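Local atomic coordinates of serine racemase (Enterococcus faecalis, PDB entry 4ECL), a protein that belongs to the alanine racemase family, pairing a TIM-barrel domain with a C-terminal domain rich in beta strands, and forms two-chain assemblies. Residues 15-18 against 19-23; 110-113 against 114-118; 125-128 against 129-133. All coordinates share one frame; numbering follows the deposited sequence.

The three contacts are local ones, each made within a continuous run of chain, and all fall in the sequence range of the alanine racemase N-terminal domain, which has a TIM-barrel fold. They follow in order. Contact 1 lies on helix 13-25, contact 2 closes helix 107-114, and contact 3 turns the chain at the end of strand 120-127, the next element after that helix. Contacts 2 and 3 have centres 22 Å apart and nearest atoms about 7 Å apart; contact 1 stands 39 Å and 30 Å, centre to centre, from them. Thus one barrel uses a helix body, a helix end and a strand end, the last facing the second subunit.

Contact 1. Residues 15-18 against 19-23; sequences NLEH and NVNTL
His18 and Thr22, one helical turn apart on helix 13-25, show how a side chain can borrow a backbone carbonyl already in use. The imidazole is swung with CG anti to its own N (chi1 167°), beside the carbonyl carbon, which carries the ring along the helix towards Thr22. The threonine hydroxyl lies over one face of that ring, offset to its rim, with OG1 3.2 Å from His18 NE2. Thr22 OG1 is set beside its backbone N (chi1 -64°) and donates to His18 O at 3.0 Å, meeting it from above the carbonyl plane, while Thr22 N bonds the same oxygen at 2.9 Å. Two donors from one residue therefore grip His18 O.

Asn19 comes at the imidazole differently. Its OD1 sits at the ring edge, in the ring plane, 3.5 Å from His18 CD2, and the amide and ring planes are turned 70° apart. The Asn19 amide also folds back over the carbonyl of Asn15, CG coming to 3.2 Å from Asn15 O. Further round, Glu17 and Asn21 run side by side and point the same way, Glu17 CG resting 4.1 Å from Asn21 ND2.

The main polar partners of His18 and Asn19 lie beyond the helix: His18 NE2 bonds Asp240 O, with which Thr22 OG1 also makes a weak hydrogen bond, and Asn19 bonds Arg242 N through OD1 and Leu224 O through ND2. Leu16 and Val20 meanwhile pack on Leu53 of helix 46-55. The chemistry is that of a helix whose polar flank serves peptide groups of distant loops: imidazole N-H and carboxamide are spent on backbone atoms, so their rotation is fixed from outside, with the threonine hydroxyl laid against the ring.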
ATOM      1  N   ASN A  15       6.869  15.108  18.915  1.00 26.86           N
ATOM      2  CA  ASN A  15       8.018  14.262  18.665  1.00 27.26           C
ATOM      3  C   ASN A  15       8.729  14.651  17.368  1.00 29.74           C
ATOM      4  O   ASN A  15       9.957  14.603  17.288  1.00 28.61           O
ATOM      5  CB  ASN A  15       7.595  12.801  18.614  1.00 27.61           C
ATOM      6  CG  ASN A  15       7.670  12.130  19.960  1.00 29.34           C
ATOM      7  OD1 ASN A  15       7.970  12.771  20.975  1.00 30.41           O
ATOM      8  ND2 ASN A  15       7.399  10.825  19.984  1.00 25.22           N
ATOM      9  N   LEU A  16       7.947  15.039  16.363  1.00 27.75           N
ATOM     10  CA  LEU A  16       8.488  15.463  15.072  1.00 20.95           C
ATOM     11  C   LEU A  16       9.329  16.729  15.217  1.00 26.92           C
ATOM     12  O   LEU A  16      10.405  16.840  14.629  1.00 23.76           O
ATOM     13  CB  LEU A  16       7.360  15.712  14.070  1.00 17.48           C
ATOM     14  CG  LEU A  16       7.730  16.238  12.675  1.00 20.55           C
ATOM     15  CD1 LEU A  16       8.542  15.228  11.883  1.00 21.92           C
ATOM     16  CD2 LEU A  16       6.468  16.609  11.909  1.00 19.07           C
ATOM     17  N   GLU A  17       8.810  17.680  15.989  1.00 24.41           N
ATOM     18  CA  GLU A  17       9.492  18.933  16.277  1.00 29.37           C
ATOM     19  C   GLU A  17      10.779  18.670  17.052  1.00 26.58           C
ATOM     20  O   GLU A  17      11.794  19.330  16.831  1.00 23.59           O
ATOM     21  CB  GLU A  17       8.569  19.841  17.092  1.00 35.10           C
ATOM     22  CG  GLU A  17       9.082  21.252  17.334  1.00 43.16           C
ATOM     23  CD  GLU A  17       8.108  22.058  18.173  1.00 45.22           C
ATOM     24  OE1 GLU A  17       7.216  21.437  18.785  1.00 53.76           O
ATOM     25  OE2 GLU A  17       8.215  23.300  18.210  1.00 39.61           O
ATOM     26  N   HIS A  18      10.728  17.722  17.983  1.00 25.24           N
ATOM     27  CA  HIS A  18      11.928  17.344  18.721  1.00 26.65           C
ATOM     28  C   HIS A  18      12.973  16.820  17.755  1.00 25.62           C
ATOM     29  O   HIS A  18      14.153  17.157  17.858  1.00 29.60           O
ATOM     30  CB  HIS A  18      11.630  16.282  19.785  1.00 24.98           C
ATOM     31  CG  HIS A  18      12.858  15.634  20.346  1.00 28.55           C
ATOM     32  ND1 HIS A  18      13.507  16.111  21.467  1.00 28.27           N
ATOM     33  CD2 HIS A  18      13.567  14.553  19.934  1.00 26.56           C
ATOM     34  CE1 HIS A  18      14.559  15.353  21.721  1.00 26.25           C
ATOM     35  NE2 HIS A  18      14.617  14.398  20.811  1.00 29.98           N
ATOM     36  N   ASN A  19      12.541  15.995  16.808  1.00 20.42           N
ATOM     37  CA  ASN A  19      13.473  15.452  15.821  1.00 27.19           C
ATOM     38  C   ASN A  19      14.127  16.527  14.965  1.00 23.15           C
ATOM     39  O   ASN A  19      15.343  16.499  14.751  1.00 24.61           O
ATOM     40  CB  ASN A  19      12.787  14.396  14.942  1.00 25.77           C
ATOM     41  CG  ASN A  19      12.357  13.185  15.743  1.00 24.40           C
ATOM     42  OD1 ASN A  19      12.859  12.955  16.849  1.00 22.71           O
ATOM     43  ND2 ASN A  19      11.423  12.404  15.197  1.00 23.73           N
ATOM     44  N   VAL A  20      13.323  17.473  14.484  1.00 19.94           N
ATOM     45  CA  VAL A  20      13.838  18.574  13.673  1.00 19.15           C
ATOM     46  C   VAL A  20      14.930  19.344  14.409  1.00 24.38           C
ATOM     47  O   VAL A  20      15.993  19.638  13.848  1.00 25.99           O
ATOM     48  CB  VAL A  20      12.716  19.527  13.236  1.00 19.83           C
ATOM     49  CG1 VAL A  20      13.283  20.860  12.790  1.00 19.42           C
ATOM     50  CG2 VAL A  20      11.890  18.897  12.109  1.00 15.76           C
ATOM     51  N   ASN A  21      14.678  19.655  15.674  1.00 22.07           N
ATOM     52  CA  ASN A  21      15.677  20.326  16.498  1.00 26.73           C
ATOM     53  C   ASN A  21      16.921  19.481  16.742  1.00 26.89           C
ATOM     54  O   ASN A  21      18.042  19.992  16.674  1.00 26.76           O
ATOM     55  CB  ASN A  21      15.086  20.772  17.840  1.00 33.79           C
ATOM     56  CG  ASN A  21      14.131  21.946  17.699  1.00 44.07           C
ATOM     57  OD1 ASN A  21      14.387  22.890  16.949  1.00 46.91           O
ATOM     58  ND2 ASN A  21      13.019  21.892  18.421  1.00 47.41           N
ATOM     59  N   THR A  22      16.726  18.199  17.033  1.00 23.02           N
ATOM     60  CA  THR A  22      17.847  17.312  17.325  1.00 28.02           C
ATOM     61  C   THR A  22      18.749  17.184  16.109  1.00 27.06           C
ATOM     62  O   THR A  22      19.981  17.177  16.215  1.00 23.56           O
ATOM     63  CB  THR A  22      17.379  15.911  17.742  1.00 32.00           C
ATOM     64  OG1 THR A  22      16.637  16.001  18.966  1.00 34.41           O
ATOM     65  CG2 THR A  22      18.568  14.985  17.947  1.00 29.44           C
ATOM     66  N   LEU A  23      18.121  17.097  14.946  1.00 27.22           N
ATOM     67  CA  LEU A  23      18.848  16.936  13.705  1.00 24.67           C
ATOM     68  C   LEU A  23      19.604  18.212  13.333  1.00 26.45           C
ATOM     69  O   LEU A  23      20.774  18.157  12.964  1.00 26.34           O
ATOM     70  CB  LEU A  23      17.880  16.511  12.589  1.00 23.64           C
ATOM     71  CG  LEU A  23      17.344  15.077  12.719  1.00 25.15           C
ATOM     72  CD1 LEU A  23      16.205  14.816  11.747  1.00 22.70           C
ATOM     73  CD2 LEU A  23      18.455  14.039  12.542  1.00 24.48           C
TER

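Contact 2. Residues 110-113 against 114-118; sequences SLLL and NKQGY
Gln116 folds back from the turn after helix 107-114 to reach the carbonyl of Leu112. Its CB stands 3.4 Å from Leu113 O. With chi1 at -53°, CG lies between two carbonyls, 3.4 Å from Leu112 O and the same from Leu113 O. A bend at chi2 (-52°) then turns CD back to pass 3.5 Å from Leu112 O, and at the tip NE2 donates to that oxygen at 2.8 Å, nearly straight (170°) and with the acceptor in the amide plane. Beyond the bond, NE2 also brushes Leu112 CD1 at 3.9 Å, where the two side chains cross.

The neighbouring Leu113 O takes Gln116 N from above its carbonyl plane and a proton from a water, which in turn accepts from Tyr118 N at 2.7 Å. On the inner side, Leu113 packs on Ile152 of strand 152-158, and Asn114 OD1 bonds His151 N.

Gly117 leaves the helix with positive phi, and its N closes a type I turn on Asn114 O. With the water standing where a direct bond from Tyr118 N to Leu113 O would be, this is a water-mediated variant of the Schellman motif that ends helices.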
ATOM      1  N   SER A 110      18.458  16.893 -19.547  1.00 20.91           N
ATOM      2  CA  SER A 110      18.715  18.303 -19.312  1.00 29.44           C
ATOM      3  C   SER A 110      18.471  19.144 -20.562  1.00 37.61           C
ATOM      4  O   SER A 110      17.891  20.230 -20.493  1.00 38.43           O
ATOM      5  CB  SER A 110      20.146  18.498 -18.825  1.00 30.67           C
ATOM      6  OG  SER A 110      20.319  17.932 -17.538  1.00 36.62           O
ATOM      7  N   LEU A 111      18.908  18.630 -21.707  1.00 39.17           N
ATOM      8  CA  LEU A 111      18.754  19.343 -22.970  1.00 39.24           C
ATOM      9  C   LEU A 111      17.289  19.456 -23.344  1.00 35.46           C
ATOM     10  O   LEU A 111      16.815  20.534 -23.705  1.00 34.80           O
ATOM     11  CB  LEU A 111      19.520  18.628 -24.082  1.00 39.89           C
ATOM     12  CG  LEU A 111      21.046  18.694 -24.008  1.00 45.45           C
ATOM     13  CD1 LEU A 111      21.645  18.027 -25.233  1.00 42.45           C
ATOM     14  CD2 LEU A 111      21.541  20.133 -23.902  1.00 49.30           C
ATOM     15  N   LEU A 112      16.584  18.330 -23.238  1.00 30.89           N
ATOM     16  CA  LEU A 112      15.174  18.238 -23.592  1.00 29.20           C
ATOM     17  C   LEU A 112      14.281  19.129 -22.729  1.00 39.84           C
ATOM     18  O   LEU A 112      13.320  19.728 -23.223  1.00 44.22           O
ATOM     19  CB  LEU A 112      14.713  16.783 -23.497  1.00 28.41           C
ATOM     20  CG  LEU A 112      13.322  16.433 -24.027  1.00 36.74           C
ATOM     21  CD1 LEU A 112      13.154  16.910 -25.454  1.00 41.86           C
ATOM     22  CD2 LEU A 112      13.105  14.934 -23.953  1.00 41.06           C
ATOM     23  N   LEU A 113      14.586  19.200 -21.437  1.00 37.15           N
ATOM     24  CA  LEU A 113      13.844  20.078 -20.543  1.00 35.71           C
ATOM     25  C   LEU A 113      14.093  21.550 -20.887  1.00 33.83           C
ATOM     26  O   LEU A 113      13.173  22.377 -20.823  1.00 30.53           O
ATOM     27  CB  LEU A 113      14.237  19.813 -19.082  1.00 37.00           C
ATOM     28  CG  LEU A 113      13.409  20.544 -18.025  1.00 32.73           C
ATOM     29  CD1 LEU A 113      11.981  20.029 -18.015  1.00 30.68           C
ATOM     30  CD2 LEU A 113      14.041  20.405 -16.654  1.00 32.53           C
ATOM     31  N   ASN A 114      15.339  21.862 -21.242  1.00 33.50           N
ATOM     32  CA  ASN A 114      15.734  23.218 -21.627  1.00 37.66           C
ATOM     33  C   ASN A 114      14.987  23.676 -22.876  1.00 45.81           C
ATOM     34  O   ASN A 114      14.576  24.835 -22.979  1.00 48.05           O
ATOM     35  CB  ASN A 114      17.243  23.278 -21.878  1.00 36.78           C
ATOM     36  CG  ASN A 114      17.741  24.689 -22.180  1.00 40.91           C
ATOM     37  OD1 ASN A 114      17.397  25.650 -21.487  1.00 43.99           O
ATOM     38  ND2 ASN A 114      18.558  24.815 -23.220  1.00 37.74           N
ATOM     39  N   LYS A 115      14.800  22.752 -23.813  1.00 46.93           N
ATOM     40  CA  LYS A 115      14.174  23.068 -25.092  1.00 49.25           C
ATOM     41  C   LYS A 115      12.697  23.402 -24.966  1.00 43.82           C
ATOM     42  O   LYS A 115      12.106  23.954 -25.891  1.00 41.76           O
ATOM     43  CB  LYS A 115      14.376  21.924 -26.085  1.00 54.88           C
ATOM     44  CG  LYS A 115      15.825  21.752 -26.486  1.00 63.11           C
ATOM     45  CD  LYS A 115      16.022  20.567 -27.402  1.00 71.57           C
ATOM     46  CE  LYS A 115      17.447  20.534 -27.930  1.00 77.64           C
ATOM     47  NZ  LYS A 115      17.755  21.739 -28.753  1.00 83.08           N
ATOM     48  N   GLN A 116      12.100  23.082 -23.821  1.00 44.33           N
ATOM     49  CA  GLN A 116      10.692  23.400 -23.605  1.00 38.03           C
ATOM     50  C   GLN A 116      10.480  24.915 -23.497  1.00 38.50           C
ATOM     51  O   GLN A 116       9.367  25.408 -23.674  1.00 39.84           O
ATOM     52  CB  GLN A 116      10.149  22.664 -22.385  1.00 40.48           C
ATOM     53  CG  GLN A 116      10.398  21.166 -22.427  1.00 40.36           C
ATOM     54  CD  GLN A 116       9.924  20.536 -23.724  1.00 44.41           C
ATOM     55  OE1 GLN A 116       8.754  20.654 -24.090  1.00 47.04           O
ATOM     56  NE2 GLN A 116      10.831  19.862 -24.428  1.00 36.55           N
ATOM     57  N   GLY A 117      11.558  25.647 -23.223  1.00 41.42           N
ATOM     58  CA  GLY A 117      11.529  27.099 -23.228  1.00 43.49           C
ATOM     59  C   GLY A 117      11.095  27.764 -21.933  1.00 45.41           C
ATOM     60  O   GLY A 117      10.985  28.993 -21.868  1.00 44.26           O
ATOM     61  N   TYR A 118      10.850  26.965 -20.897  1.00 43.68           N
ATOM     62  CA  TYR A 118      10.437  27.504 -19.601  1.00 41.57           C
ATOM     63  C   TYR A 118      11.606  27.673 -18.630  1.00 43.36           C
ATOM     64  O   TYR A 118      12.475  26.805 -18.525  1.00 45.14           O
ATOM     65  CB  TYR A 118       9.347  26.630 -18.981  1.00 38.73           C
ATOM     66  CG  TYR A 118       8.050  26.683 -19.748  1.00 41.85           C
ATOM     67  CD1 TYR A 118       7.227  27.794 -19.668  1.00 45.79           C
ATOM     68  CD2 TYR A 118       7.655  25.632 -20.562  1.00 41.33           C
ATOM     69  CE1 TYR A 118       6.041  27.858 -20.374  1.00 46.12           C
ATOM     70  CE2 TYR A 118       6.467  25.686 -21.277  1.00 42.40           C
ATOM     71  CZ  TYR A 118       5.669  26.803 -21.176  1.00 43.64           C
ATOM     72  OH  TYR A 118       4.490  26.875 -21.873  1.00 45.51           O
TER
HETATM   73  O   HOH W   1      11.722  24.545 -20.127  1.00 35.38           O

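Contact 3. Residues 125-128 against 129-133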
ATOM      1  N   LYS A 125      22.137  16.032 -10.699  1.00 23.25           N
ATOM      2  CA  LYS A 125      22.478  14.852  -9.932  1.00 20.11           C
ATOM      3  C   LYS A 125      23.705  14.197 -10.521  1.00 18.79           C
ATOM      4  O   LYS A 125      23.837  14.081 -11.741  1.00 22.24           O
ATOM      5  CB  LYS A 125      21.302  13.853  -9.891  1.00 20.91           C
ATOM      6  CG  LYS A 125      21.589  12.641  -9.005  1.00 24.42           C
ATOM      7  CD  LYS A 125      20.336  11.913  -8.542  1.00 34.50           C
ATOM      8  CE  LYS A 125      20.691  10.889  -7.455  1.00 37.45           C
ATOM      9  NZ  LYS A 125      19.496  10.250  -6.826  1.00 39.23           N
ATOM     10  N   ILE A 126      24.613  13.762  -9.665  1.00 19.28           N
ATOM     11  CA  ILE A 126      25.801  13.083 -10.160  1.00 23.72           C
ATOM     12  C   ILE A 126      25.756  11.637  -9.715  1.00 27.57           C
ATOM     13  O   ILE A 126      25.583  11.359  -8.536  1.00 23.80           O
ATOM     14  CB  ILE A 126      27.096  13.707  -9.593  1.00 23.61           C
ATOM     15  CG1 ILE A 126      27.101  15.231  -9.760  1.00 23.58           C
ATOM     16  CG2 ILE A 126      28.319  13.096 -10.270  1.00 21.53           C
ATOM     17  CD1 ILE A 126      27.277  15.683 -11.204  1.00 23.63           C
ATOM     18  N   ASP A 127      25.909  10.711 -10.646  1.00 21.61           N
ATOM     19  CA  ASP A 127      25.973   9.309 -10.259  1.00 25.97           C
ATOM     20  C   ASP A 127      27.386   9.017  -9.787  1.00 31.21           C
ATOM     21  O   ASP A 127      28.339   9.125 -10.568  1.00 28.73           O
ATOM     22  CB  ASP A 127      25.593   8.395 -11.435  1.00 25.00           C
ATOM     23  CG  ASP A 127      25.941   6.928 -11.183  1.00 26.26           C
ATOM     24  OD1 ASP A 127      26.075   6.527 -10.004  1.00 24.63           O
ATOM     25  OD2 ASP A 127      26.079   6.164 -12.169  1.00 27.90           O
ATOM     26  N   THR A 128      27.536   8.644  -8.519  1.00 24.00           N
ATOM     27  CA  THR A 128      28.871   8.344  -8.011  1.00 26.27           C
ATOM     28  C   THR A 128      29.082   6.865  -7.692  1.00 27.63           C
ATOM     29  O   THR A 128      30.071   6.505  -7.061  1.00 30.14           O
ATOM     30  CB  THR A 128      29.224   9.196  -6.773  1.00 27.31           C
ATOM     31  OG1 THR A 128      28.177   9.090  -5.798  1.00 24.00           O
ATOM     32  CG2 THR A 128      29.373  10.648  -7.171  1.00 28.44           C
ATOM     33  N   GLY A 129      28.162   6.012  -8.128  1.00 27.13           N
ATOM     34  CA  GLY A 129      28.323   4.583  -7.918  1.00 30.35           C
ATOM     35  C   GLY A 129      27.015   3.822  -7.769  1.00 26.90           C
ATOM     36  O   GLY A 129      26.974   2.594  -7.880  1.00 24.82           O
HETATM   37  N   MSE A 130      25.942   4.556  -7.517  1.00 25.63           N
HETATM   38  CA  MSE A 130      24.621   3.949  -7.372  1.00 25.40           C
HETATM   39  C   MSE A 130      24.142   3.411  -8.718  1.00 28.88           C
HETATM   40  O   MSE A 130      23.433   2.403  -8.782  1.00 32.86           O
HETATM   41  CB  MSE A 130      23.639   4.982  -6.826  1.00 24.50           C
HETATM   42  CG  MSE A 130      22.184   4.645  -7.004  1.00 32.67           C
HETATM   43 SE   MSE A 130      21.174   5.199  -5.437  0.66 42.29          SE
HETATM   44  CE  MSE A 130      22.229   4.196  -4.144  1.00 30.98           C
ATOM     45  N   HIS A 131      24.553   4.084  -9.791  1.00 24.89           N
ATOM     46  CA  HIS A 131      24.247   3.647 -11.149  1.00 18.53           C
ATOM     47  C   HIS A 131      22.746   3.567 -11.438  1.00 19.75           C
ATOM     48  O   HIS A 131      22.284   2.691 -12.171  1.00 24.01           O
ATOM     49  CB  HIS A 131      24.916   2.307 -11.429  1.00 19.51           C
ATOM     50  CG  HIS A 131      26.410   2.365 -11.369  1.00 34.22           C
ATOM     51  ND1 HIS A 131      27.190   1.265 -11.084  1.00 35.98           N
ATOM     52  CD2 HIS A 131      27.264   3.400 -11.543  1.00 29.62           C
ATOM     53  CE1 HIS A 131      28.463   1.619 -11.091  1.00 38.46           C
ATOM     54  NE2 HIS A 131      28.536   2.907 -11.374  1.00 34.33           N
ATOM     55  N   ARG A 132      21.993   4.498 -10.879  1.00 18.86           N
ATOM     56  CA  ARG A 132      20.605   4.667 -11.259  1.00 22.63           C
ATOM     57  C   ARG A 132      20.480   5.994 -11.999  1.00 22.41           C
ATOM     58  O   ARG A 132      20.782   6.064 -13.188  1.00 25.00           O
ATOM     59  CB  ARG A 132      19.672   4.581 -10.039  1.00 20.59           C
ATOM     60  CG  ARG A 132      19.714   3.210  -9.341  1.00 22.76           C
ATOM     61  CD  ARG A 132      18.768   3.113  -8.105  1.00 28.55           C
ATOM     62  NE  ARG A 132      19.056   1.901  -7.330  1.00 23.88           N
ATOM     63  CZ  ARG A 132      18.517   0.704  -7.568  1.00 25.60           C
ATOM     64  NH1 ARG A 132      17.620   0.551  -8.537  1.00 20.87           N
ATOM     65  NH2 ARG A 132      18.860  -0.345  -6.826  1.00 24.70           N
ATOM     66  N   LEU A 133      20.046   7.043 -11.313  1.00 19.85           N
ATOM     67  CA  LEU A 133      19.949   8.347 -11.952  1.00 22.86           C
ATOM     68  C   LEU A 133      21.250   9.123 -11.773  1.00 25.53           C
ATOM     69  O   LEU A 133      22.028   8.836 -10.854  1.00 20.40           O
ATOM     70  CB  LEU A 133      18.798   9.161 -11.377  1.00 17.68           C
ATOM     71  CG  LEU A 133      17.415   8.509 -11.272  1.00 22.10           C
ATOM     72  CD1 LEU A 133      16.541   9.341 -10.294  1.00 24.00           C
ATOM     73  CD2 LEU A 133      16.753   8.401 -12.599  1.00 18.06           C
TER
HETATM   74  O   HOH W   2      22.731   7.061  -9.345  1.00 40.92           O
HETATM   75  O   HOH W   3      25.369   7.614  -7.055  1.00 28.31           O
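Asp127 and Gly129 form an Asx turn where strand 120-127 of the TIM barrel gives way to the loop 129-133. The tight part is gathered on a single carboxylate oxygen: Asp127 OD1 accepts from Gly129 N at 2.9 Å and from His131 N, also at 2.9 Å. Both donors stand well out of the carboxylate plane, and they arrive from opposite faces of it, as if the oxygen were threaded between two peptide N-H groups. CG of Asp127 lies anti to its backbone N (chi1 167°), and this turns the carboxylate into the loop instead of along the strand. Gly129 has a strongly positive phi, a backbone shape at which a CB would run into Thr128 O.

Round this tight centre the contact is looser and filled in by water. One water accepts from Thr128 N at 2.8 Å and from Met130 N at 3.1 Å, spanning the bend; a second accepts from Arg132 N and donates weakly to Asp127 OD1. Lys125, stretched out, lies loosely against Leu133, its CD 4.2 Å from Leu133 CB.

Outward, the loop meets the second subunit: His131 ND1 bonds Ser262 O there, Arg132 O receives Arg255 NH2 of that chain, and Asp127 OD2 forms a long, weak ion pair with the same arginine. The turn is thus part of the subunit interface. The His131 ring has Gly129 O over the centre of one face, while at its edge Asp127 OD2 lies in the ring plane, 3.1 Å from His131 CD2, with carboxylate and ring 88° apart.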